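Local coordinates for protein sialidase B (Streptococcus pneumoniae serotype 4, PDB 4XJW) that cleaves terminal alpha-(2->3)-, alpha-(2->6)- and alpha-(2->8)-linked sialic acid residues from oligosaccharides, glycoproteins and glycolipids, at residues A203-L211 with H642-I650; I606-A617 with V628-W636. The protein carries 1 engineered substitution. All blocks are in the same frame, centred on the assembly; numbering follows the deposited sequence.

Contact 1 of 2, residues A203-L211 with H642-I650; sequences ANYFRIPTL and HLSNVVQYI
Tyr205 and Ser644 tie the start of 203-211 to the loop that precedes strand 647-652, and most of the polar traffic between them runs through water. Ser644 OG donates to Asn204 O at 3.0 Å in one of two modelled positions, so this bond is probably not always formed. A water gives a hydrogen to the same carbonyl oxygen and receives one from Asn645 N. A second water bridges Phe206 N and Leu643 O, 2.7 Å from the latter. The third accepts from Tyr205 OH at 2.6 Å and donates to His642 O; the phenol oxygen is also bonded to Trp270 N. Between these bridges the Tyr205 ring lies along the 642-644 backbone, its CD1 edge near the carbonyl of Leu643, with Leu643 O 3.5 Å away.

The apolar contacts begin at Val647. With CG1 anti to the backbone N (chi1 177°), its two methyls part: CG2 packs on Phe206 CB at 4.1 Å and also touches a backbone oxygen, Phe206 O, at 3.4 Å, while CG1 meets Pro209 CB at 4.1 Å. Further along, Leu211 CD1 comes up to the edge of the Tyr649 ring, 4.2 Å from CE1, while Leu629 packs against both residues. The interface thus joins the first and last sheets of the six-bladed beta-propeller characteristic of sialidases, beside Arg207, a probable substrate-binding arginine.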
loop_
_atom_site.group_PDB
_atom_site.type_symbol
_atom_site.label_atom_id
_atom_site.label_comp_id
_atom_site.label_asym_id
_atom_site.label_seq_id
_atom_site.Cartn_x
_atom_site.Cartn_y
_atom_site.Cartn_z
ATOM N N ALA A 203 -6.393 0.507 -10.815
ATOM C CA ALA A 203 -5.681 1.485 -10.008
ATOM C C ALA A 203 -4.199 1.315 -10.240
ATOM O O ALA A 203 -3.689 0.196 -10.315
ATOM C CB ALA A 203 -5.999 1.311 -8.535
ATOM N N ASN A 204 -3.491 2.428 -10.341
ATOM C CA ASN A 204 -2.055 2.369 -10.521
ATOM C C ASN A 204 -1.312 2.274 -9.194
ATOM O O ASN A 204 -0.106 2.030 -9.183
ATOM C CB ASN A 204 -1.572 3.585 -11.325
ATOM C CG ASN A 204 -0.219 3.358 -12.001
ATOM O OD1 ASN A 204 0.151 2.229 -12.349
ATOM N ND2 ASN A 204 0.526 4.444 -12.197
ATOM N N TYR A 205 -2.030 2.444 -8.078
ATOM C CA TYR A 205 -1.394 2.486 -6.749
ATOM C C TYR A 205 -2.165 1.645 -5.747
ATOM O O TYR A 205 -3.378 1.481 -5.876
ATOM C CB TYR A 205 -1.258 3.934 -6.256
ATOM C CG TYR A 205 -0.607 4.806 -7.304
ATOM C CD1 TYR A 205 0.783 4.833 -7.449
ATOM C CD2 TYR A 205 -1.386 5.513 -8.206
ATOM C CE1 TYR A 205 1.386 5.592 -8.447
ATOM C CE2 TYR A 205 -0.801 6.271 -9.205
ATOM C CZ TYR A 205 0.569 6.299 -9.324
ATOM O OH TYR A 205 1.123 7.035 -10.335
ATOM N N PHE A 206 -1.454 1.109 -4.758
ATOM C CA PHE A 206 -2.075 0.289 -3.717
ATOM C C PHE A 206 -1.463 0.632 -2.386
ATOM O O PHE A 206 -0.273 0.953 -2.308
ATOM C CB PHE A 206 -1.886 -1.206 -4.002
ATOM C CG PHE A 206 -2.504 -1.635 -5.284
ATOM C CD1 PHE A 206 -3.854 -1.943 -5.344
ATOM C CD2 PHE A 206 -1.752 -1.662 -6.445
ATOM C CE1 PHE A 206 -4.440 -2.291 -6.535
ATOM C CE2 PHE A 206 -2.327 -2.036 -7.646
ATOM C CZ PHE A 206 -3.677 -2.337 -7.695
ATOM N N ARG A 207 -2.282 0.576 -1.337
ATOM C CA ARG A 207 -1.815 0.835 0.023
ATOM C C ARG A 207 -2.694 0.044 0.974
ATOM O O ARG A 207 -3.793 -0.399 0.614
ATOM C CB ARG A 207 -1.884 2.329 0.413
ATOM C CG ARG A 207 -0.683 3.209 -0.047
ATOM C CD ARG A 207 -0.294 4.249 1.028
ATOM N NE ARG A 207 0.224 3.679 2.267
ATOM C CZ ARG A 207 0.400 4.367 3.401
ATOM N NH1 ARG A 207 0.093 5.661 3.441
ATOM N NH2 ARG A 207 0.885 3.759 4.505
ATOM N N ILE A 208 -2.204 -0.119 2.197
ATOM C CA ILE A 208 -2.983 -0.665 3.310
ATOM C C ILE A 208 -3.390 -2.139 3.104
ATOM O O ILE A 208 -4.574 -2.460 3.040
ATOM C CB ILE A 208 -4.262 0.173 3.619
ATOM C CG1 ILE A 208 -4.049 1.677 3.409
ATOM C CG2 ILE A 208 -4.693 -0.055 5.051
ATOM C CD1 ILE A 208 -2.937 2.287 4.260
ATOM N N PRO A 209 -2.405 -3.041 3.020
ATOM C CA PRO A 209 -2.685 -4.461 2.769
ATOM C C PRO A 209 -3.227 -5.168 3.998
ATOM O O PRO A 209 -2.901 -4.802 5.138
ATOM C CB PRO A 209 -1.301 -5.027 2.466
ATOM C CG PRO A 209 -0.353 -4.123 3.223
ATOM C CD PRO A 209 -0.959 -2.760 3.104
ATOM N N THR A 210 -4.026 -6.207 3.763
ATOM C CA THR A 210 -4.496 -7.104 4.818
ATOM C C THR A 210 -4.327 -8.550 4.344
ATOM O O THR A 210 -4.221 -8.812 3.138
ATOM C CB THR A 210 -5.967 -6.857 5.227
ATOM O OG1 THR A 210 -6.843 -7.501 4.293
ATOM C CG2 THR A 210 -6.290 -5.348 5.299
ATOM N N LEU A 211 -4.266 -9.470 5.307
ATOM C CA LEU A 211 -4.263 -10.917 5.042
ATOM C C LEU A 211 -5.055 -11.600 6.136
ATOM O O LEU A 211 -5.033 -11.170 7.274
ATOM C CB LEU A 211 -2.828 -11.461 5.067
ATOM C CG LEU A 211 -1.862 -11.134 3.932
ATOM C CD1 LEU A 211 -0.447 -11.604 4.279
ATOM C CD2 LEU A 211 -2.339 -11.745 2.625
ATOM N N HIS A 642 3.486 8.039 -4.624
ATOM C CA HIS A 642 3.080 7.656 -5.982
ATOM C C HIS A 642 4.032 6.668 -6.655
ATOM O O HIS A 642 4.460 6.876 -7.806
ATOM C CB HIS A 642 2.890 8.901 -6.869
ATOM C CG HIS A 642 2.185 10.029 -6.171
ATOM N ND1 HIS A 642 1.135 9.824 -5.299
ATOM C CD2 HIS A 642 2.429 11.360 -6.172
ATOM C CE1 HIS A 642 0.746 10.992 -4.810
ATOM N NE2 HIS A 642 1.501 11.942 -5.334
ATOM N N LEU A 643 4.344 5.589 -5.939
ATOM C CA LEU A 643 5.164 4.509 -6.475
ATOM C C LEU A 643 4.270 3.334 -6.785
ATOM O O LEU A 643 3.401 2.996 -5.975
ATOM C CB LEU A 643 6.228 4.063 -5.470
ATOM C CG LEU A 643 7.125 5.148 -4.865
ATOM C CD1 LEU A 643 8.043 4.564 -3.802
ATOM C CD2 LEU A 643 7.928 5.865 -5.931
ATOM N N SER A 644 4.509 2.711 -7.934
ATOM C CA SER A 644 3.749 1.529 -8.318
ATOM C C SER A 644 4.433 0.216 -7.940
ATOM O O SER A 644 5.666 0.093 -7.963
ATOM C CB SER A 644 3.457 1.560 -9.810
ATOM O OG SER A 644 2.621 2.651 -10.124
ATOM N N ASN A 645 3.612 -0.766 -7.578
ATOM C CA ASN A 645 4.069 -2.135 -7.343
ATOM C C ASN A 645 5.097 -2.247 -6.229
ATOM O O ASN A 645 6.092 -2.981 -6.340
ATOM C CB ASN A 645 4.589 -2.763 -8.646
ATOM C CG ASN A 645 3.488 -3.051 -9.635
ATOM O OD1 ASN A 645 2.325 -2.745 -9.390
ATOM N ND2 ASN A 645 3.853 -3.635 -10.774
ATOM N N VAL A 646 4.828 -1.525 -5.143
ATOM C CA VAL A 646 5.648 -1.598 -3.933
ATOM C C VAL A 646 4.998 -2.411 -2.807
ATOM O O VAL A 646 5.668 -2.750 -1.838
ATOM C CB VAL A 646 6.042 -0.201 -3.430
ATOM C CG1 VAL A 646 7.060 0.432 -4.386
ATOM C CG2 VAL A 646 4.789 0.687 -3.273
ATOM N N VAL A 647 3.704 -2.730 -2.945
ATOM C CA VAL A 647 3.046 -3.648 -2.007
ATOM C C VAL A 647 3.343 -5.058 -2.521
ATOM O O VAL A 647 2.936 -5.435 -3.623
ATOM C CB VAL A 647 1.528 -3.420 -1.913
ATOM C CG1 VAL A 647 0.876 -4.453 -0.976
ATOM C CG2 VAL A 647 1.228 -1.999 -1.402
ATOM N N GLN A 648 4.107 -5.800 -1.729
ATOM C CA GLN A 648 4.673 -7.082 -2.143
ATOM C C GLN A 648 4.449 -8.159 -1.098
ATOM O O GLN A 648 4.285 -7.872 0.085
ATOM C CB GLN A 648 6.174 -6.902 -2.396
ATOM C CG GLN A 648 6.470 -5.904 -3.502
ATOM C CD GLN A 648 7.939 -5.691 -3.759
ATOM O OE1 GLN A 648 8.798 -6.233 -3.066
ATOM N NE2 GLN A 648 8.241 -4.868 -4.773
ATOM N N TYR A 649 4.429 -9.408 -1.563
ATOM C CA TYR A 649 4.124 -10.573 -0.728
ATOM C C TYR A 649 5.330 -11.512 -0.647
ATOM O O TYR A 649 5.928 -11.874 -1.676
ATOM C CB TYR A 649 2.929 -11.337 -1.320
ATOM C CG TYR A 649 2.604 -12.631 -0.582
ATOM C CD1 TYR A 649 1.889 -12.601 0.603
ATOM C CD2 TYR A 649 3.026 -13.873 -1.069
ATOM C CE1 TYR A 649 1.588 -13.777 1.292
ATOM C CE2 TYR A 649 2.729 -15.061 -0.381
ATOM C CZ TYR A 649 2.009 -14.993 0.802
ATOM O OH TYR A 649 1.704 -16.136 1.514
ATOM N N ILE A 650 5.672 -11.923 0.571
ATOM C CA ILE A 650 6.716 -12.929 0.767
ATOM C C ILE A 650 6.211 -14.075 1.646
ATOM O O ILE A 650 5.254 -13.913 2.407
ATOM C CB ILE A 650 7.999 -12.338 1.377
ATOM C CG1 ILE A 650 7.705 -11.699 2.739
ATOM C CG2 ILE A 650 8.641 -11.318 0.424
ATOM C CD1 ILE A 650 8.944 -11.283 3.511
HETATM O O HOH W 1 0.851 -0.389 -8.055
HETATM O O HOH W 2 3.542 8.011 -10.115
HETATM O O HOH W 3 1.420 1.596 -4.782
#

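Contact 2 of 2, residues I606-A617 with V628-W636; sequences IDLPSYGYAYSA and VLFEKYDSW
The rings of Tyr613 and Phe630 lie nearly parallel but offset at the mouth of the antiparallel beta hairpin formed by strands 616-620 and 626-631, in the last sheet of the sialidase propeller. Their planes are 24° apart and their centroids 4.8 Å, so the rings barely overlap, with Tyr613 CE2 over the rim of one Phe630 face. A chi1 of 67° puts Phe630 CG between its backbone N and carbonyl carbon, from where the ring reaches both this tyrosine and Ile606, whose CG2 is 3.9 Å from Phe630 CZ. The hydroxyl of Tyr613, bonded to Ser573, passes crosswise over Val628 CG1.

Tyr615 and Glu631 instead extend alongside one another in one direction. A nearly straight bond from Glu631 N to Tyr615 O secures their backbones, and Tyr615 N donates to Glu631 OE1 at 3.0 Å, approaching 46° out of the carboxylate plane. This is consistent with a part in fixing the backbone of Tyr615, the probable nucleophile, whose OH reaches Glu503. Ala614 is wedged alongside: its N bonds Glu631 O, and its CB is 3.1 Å from Ser635 OG, which in turn bonds Arg581.

Lys632 crosses Asp607 at about a right angle, and its NZ makes a 2.8 Å salt bridge to the anti lone pair of Asp607 OD2. The same NZ donates to a water that in turn donates to Gly612 O, 2.8 Å from the water.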
loop_
_atom_site.group_PDB
_atom_site.type_symbol
_atom_site.label_atom_id
_atom_site.label_comp_id
_atom_site.label_asym_id
_atom_site.label_seq_id
_atom_site.Cartn_x
_atom_site.Cartn_y
_atom_site.Cartn_z
ATOM N N ILE A 606 13.421 -8.152 7.568
ATOM C CA ILE A 606 12.789 -8.435 6.274
ATOM C C ILE A 606 13.727 -8.076 5.109
ATOM O O ILE A 606 13.809 -8.782 4.103
ATOM C CB ILE A 606 11.464 -7.656 6.154
ATOM C CG1 ILE A 606 10.441 -8.171 7.170
ATOM C CG2 ILE A 606 10.898 -7.760 4.736
ATOM C CD1 ILE A 606 9.674 -9.373 6.672
ATOM N N ASP A 607 14.436 -6.963 5.259
ATOM C CA ASP A 607 15.432 -6.522 4.288
ATOM C C ASP A 607 16.300 -5.509 5.040
ATOM O O ASP A 607 16.168 -5.374 6.261
ATOM C CB ASP A 607 14.753 -5.903 3.056
ATOM C CG ASP A 607 15.670 -5.831 1.835
ATOM O OD1 ASP A 607 16.900 -6.015 1.973
ATOM O OD2 ASP A 607 15.158 -5.577 0.716
ATOM N N LEU A 608 17.169 -4.794 4.324
ATOM C CA LEU A 608 18.163 -3.901 4.935
ATOM C C LEU A 608 17.512 -2.867 5.831
ATOM O O LEU A 608 16.394 -2.424 5.561
ATOM C CB LEU A 608 18.968 -3.186 3.846
ATOM C CG LEU A 608 19.578 -4.048 2.746
ATOM C CD1 LEU A 608 20.522 -3.253 1.852
ATOM C CD2 LEU A 608 20.273 -5.268 3.342
ATOM N N PRO A 609 18.208 -2.462 6.906
ATOM C CA PRO A 609 17.683 -1.431 7.805
ATOM C C PRO A 609 17.308 -0.137 7.072
ATOM O O PRO A 609 16.413 0.589 7.518
ATOM C CB PRO A 609 18.855 -1.184 8.763
ATOM C CG PRO A 609 19.547 -2.502 8.836
ATOM C CD PRO A 609 19.412 -3.116 7.447
ATOM N N SER A 610 17.981 0.151 5.958
ATOM C CA SER A 610 17.728 1.390 5.227
ATOM C C SER A 610 16.652 1.269 4.140
ATOM O O SER A 610 16.268 2.268 3.533
ATOM C CB SER A 610 19.022 1.893 4.595
ATOM O OG SER A 610 19.513 0.940 3.675
ATOM N N TYR A 611 16.178 0.053 3.884
ATOM C CA TYR A 611 15.156 -0.142 2.857
ATOM C C TYR A 611 13.750 -0.025 3.455
ATOM O O TYR A 611 13.525 -0.365 4.627
ATOM C CB TYR A 611 15.357 -1.473 2.140
ATOM C CG TYR A 611 16.452 -1.467 1.091
ATOM C CD1 TYR A 611 17.378 -0.432 1.012
ATOM C CD2 TYR A 611 16.542 -2.493 0.153
ATOM C CE1 TYR A 611 18.370 -0.428 0.040
ATOM C CE2 TYR A 611 17.533 -2.501 -0.823
ATOM C CZ TYR A 611 18.451 -1.454 -0.870
ATOM O OH TYR A 611 19.442 -1.429 -1.828
ATOM N N GLY A 612 12.817 0.491 2.656
ATOM C CA GLY A 612 11.493 0.862 3.131
ATOM C C GLY A 612 10.621 -0.275 3.630
ATOM O O GLY A 612 10.611 -1.383 3.082
ATOM N N TYR A 613 9.874 0.007 4.688
ATOM C CA TYR A 613 8.897 -0.945 5.202
ATOM C C TYR A 613 7.864 -0.166 5.986
ATOM O O TYR A 613 8.197 0.475 6.983
ATOM C CB TYR A 613 9.587 -1.957 6.121
ATOM C CG TYR A 613 8.741 -3.164 6.490
ATOM C CD1 TYR A 613 7.863 -3.147 7.578
ATOM C CD2 TYR A 613 8.853 -4.339 5.767
ATOM C CE1 TYR A 613 7.102 -4.297 7.920
ATOM C CE2 TYR A 613 8.116 -5.472 6.089
ATOM C CZ TYR A 613 7.239 -5.444 7.156
ATOM O OH TYR A 613 6.534 -6.600 7.427
ATOM N N ALA A 614 6.616 -0.180 5.532
ATOM C CA ALA A 614 5.593 0.642 6.155
ATOM C C ALA A 614 4.446 -0.201 6.698
ATOM O O ALA A 614 4.672 -1.023 7.576
ATOM C CB ALA A 614 5.123 1.767 5.209
ATOM N N TYR A 615 3.226 0.002 6.210
ATOM C CA TYR A 615 2.118 -0.809 6.684
ATOM C C TYR A 615 2.298 -2.252 6.225
ATOM O O TYR A 615 2.921 -2.527 5.185
ATOM C CB TYR A 615 0.760 -0.284 6.208
ATOM C CG TYR A 615 0.236 0.932 6.930
ATOM C CD1 TYR A 615 1.084 1.954 7.342
ATOM C CD2 TYR A 615 -1.122 1.088 7.159
ATOM C CE1 TYR A 615 0.580 3.083 7.979
ATOM C CE2 TYR A 615 -1.624 2.206 7.792
ATOM C CZ TYR A 615 -0.769 3.205 8.181
ATOM O OH TYR A 615 -1.267 4.334 8.805
ATOM N N SER A 616 1.754 -3.168 7.013
ATOM C CA SER A 616 1.980 -4.573 6.760
ATOM C C SER A 616 0.834 -5.450 7.212
ATOM O O SER A 616 0.013 -5.089 8.058
ATOM C CB SER A 616 3.279 -5.016 7.431
ATOM O OG SER A 616 3.123 -5.027 8.845
ATOM N N ALA A 617 0.801 -6.637 6.611
ATOM C CA ALA A 617 -0.165 -7.665 6.942
ATOM C C ALA A 617 0.582 -8.978 7.134
ATOM O O ALA A 617 1.442 -9.345 6.312
ATOM C CB ALA A 617 -1.195 -7.777 5.820
ATOM N N VAL A 628 3.542 -12.578 4.455
ATOM C CA VAL A 628 3.661 -11.150 4.770
ATOM C C VAL A 628 3.360 -10.370 3.493
ATOM O O VAL A 628 3.985 -10.596 2.462
ATOM C CB VAL A 628 5.068 -10.784 5.296
ATOM C CG1 VAL A 628 5.102 -9.340 5.765
ATOM C CG2 VAL A 628 5.490 -11.709 6.433
ATOM N N LEU A 629 2.363 -9.495 3.555
ATOM C CA LEU A 629 2.054 -8.578 2.468
ATOM C C LEU A 629 2.297 -7.180 3.022
ATOM O O LEU A 629 1.667 -6.773 3.995
ATOM C CB LEU A 629 0.601 -8.736 2.025
ATOM C CG LEU A 629 0.149 -7.859 0.864
ATOM C CD1 LEU A 629 0.920 -8.221 -0.395
ATOM C CD2 LEU A 629 -1.355 -8.020 0.646
ATOM N N PHE A 630 3.226 -6.454 2.418
ATOM C CA PHE A 630 3.658 -5.205 3.041
ATOM C C PHE A 630 4.025 -4.125 2.039
ATOM O O PHE A 630 4.377 -4.411 0.880
ATOM C CB PHE A 630 4.853 -5.471 3.963
ATOM C CG PHE A 630 6.105 -5.890 3.233
ATOM C CD1 PHE A 630 6.292 -7.212 2.838
ATOM C CD2 PHE A 630 7.098 -4.957 2.941
ATOM C CE1 PHE A 630 7.451 -7.606 2.156
ATOM C CE2 PHE A 630 8.257 -5.346 2.276
ATOM C CZ PHE A 630 8.435 -6.659 1.883
ATOM N N GLU A 631 3.966 -2.879 2.510
ATOM C CA GLU A 631 4.387 -1.736 1.733
ATOM C C GLU A 631 5.906 -1.644 1.789
ATOM O O GLU A 631 6.467 -1.244 2.806
ATOM C CB GLU A 631 3.737 -0.472 2.316
ATOM C CG GLU A 631 2.208 -0.428 2.131
ATOM C CD GLU A 631 1.550 0.738 2.849
ATOM O OE1 GLU A 631 2.188 1.368 3.730
ATOM O OE2 GLU A 631 0.391 1.059 2.496
ATOM N N LYS A 632 6.580 -2.016 0.707
ATOM C CA LYS A 632 8.040 -1.959 0.662
ATOM C C LYS A 632 8.529 -0.572 0.232
ATOM O O LYS A 632 9.209 -0.402 -0.786
ATOM C CB LYS A 632 8.632 -3.049 -0.242
ATOM C CG LYS A 632 10.125 -3.270 0.013
ATOM C CD LYS A 632 10.745 -4.288 -0.918
ATOM C CE LYS A 632 12.224 -4.456 -0.608
ATOM N NZ LYS A 632 12.423 -5.225 0.644
ATOM N N TYR A 633 8.176 0.428 1.024
ATOM C CA TYR A 633 8.652 1.788 0.793
ATOM C C TYR A 633 8.332 2.604 2.011
ATOM O O TYR A 633 7.618 2.156 2.916
ATOM C CB TYR A 633 8.033 2.409 -0.472
ATOM C CG TYR A 633 6.631 2.980 -0.332
ATOM C CD1 TYR A 633 5.527 2.155 -0.116
ATOM C CD2 TYR A 633 6.417 4.344 -0.419
ATOM C CE1 TYR A 633 4.240 2.693 -0.001
ATOM C CE2 TYR A 633 5.154 4.892 -0.318
ATOM C CZ TYR A 633 4.060 4.068 -0.115
ATOM O OH TYR A 633 2.804 4.636 -0.012
ATOM N N ASP A 634 8.883 3.804 2.058
ATOM C CA ASP A 634 8.590 4.667 3.179
ATOM C C ASP A 634 7.348 5.492 2.854
ATOM O O ASP A 634 7.409 6.484 2.121
ATOM C CB ASP A 634 9.788 5.549 3.489
ATOM C CG ASP A 634 9.604 6.325 4.770
ATOM O OD1 ASP A 634 8.463 6.751 5.040
ATOM O OD2 ASP A 634 10.603 6.509 5.499
ATOM N N SER A 635 6.214 5.056 3.389
ATOM C CA SER A 635 4.923 5.651 3.050
ATOM C C SER A 635 4.663 6.964 3.799
ATOM O O SER A 635 3.604 7.577 3.633
ATOM C CB SER A 635 3.789 4.643 3.290
ATOM O OG SER A 635 3.584 4.441 4.679
ATOM N N TRP A 636 5.622 7.396 4.613
ATOM C CA TRP A 636 5.541 8.712 5.230
ATOM C C TRP A 636 6.310 9.728 4.399
ATOM O O TRP A 636 5.918 10.891 4.305
ATOM C CB TRP A 636 6.097 8.680 6.657
ATOM C CG TRP A 636 5.793 9.937 7.447
ATOM C CD1 TRP A 636 6.599 11.025 7.619
ATOM C CD2 TRP A 636 4.597 10.203 8.175
ATOM N NE1 TRP A 636 5.973 11.953 8.415
ATOM C CE2 TRP A 636 4.739 11.473 8.768
ATOM C CE3 TRP A 636 3.417 9.492 8.387
ATOM C CZ2 TRP A 636 3.740 12.048 9.556
ATOM C CZ3 TRP A 636 2.424 10.063 9.170
ATOM C CH2 TRP A 636 2.593 11.332 9.746
HETATM O O HOH W 4 12.061 -3.725 3.023
#

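Contacts 1 and 2 have centres 11 Å apart. Both reach the last sheet, contact 1 through strand 647-652 and contact 2 through strands 616-620 and 626-631; both segments of contact 2 fall between those of contact 1 in sequence. A probable hydrogen bond from Lys632 N to Val646 O (2.8 Å) joins them through the backbone. The closer tie is a salt bridge, Arg207 NE to Glu631 OE2 at 2.6 Å, which connects a likely substrate-binding arginine to the carboxylate that also holds Tyr615 N. Between nearest atoms, the side chains of Arg207 and Tyr615 are each about 3 Å from a bound dimethyl sulfoxide, probably from the crystallisation liquor, and that of Leu211 about 7 Å from the inhibitor Optactin.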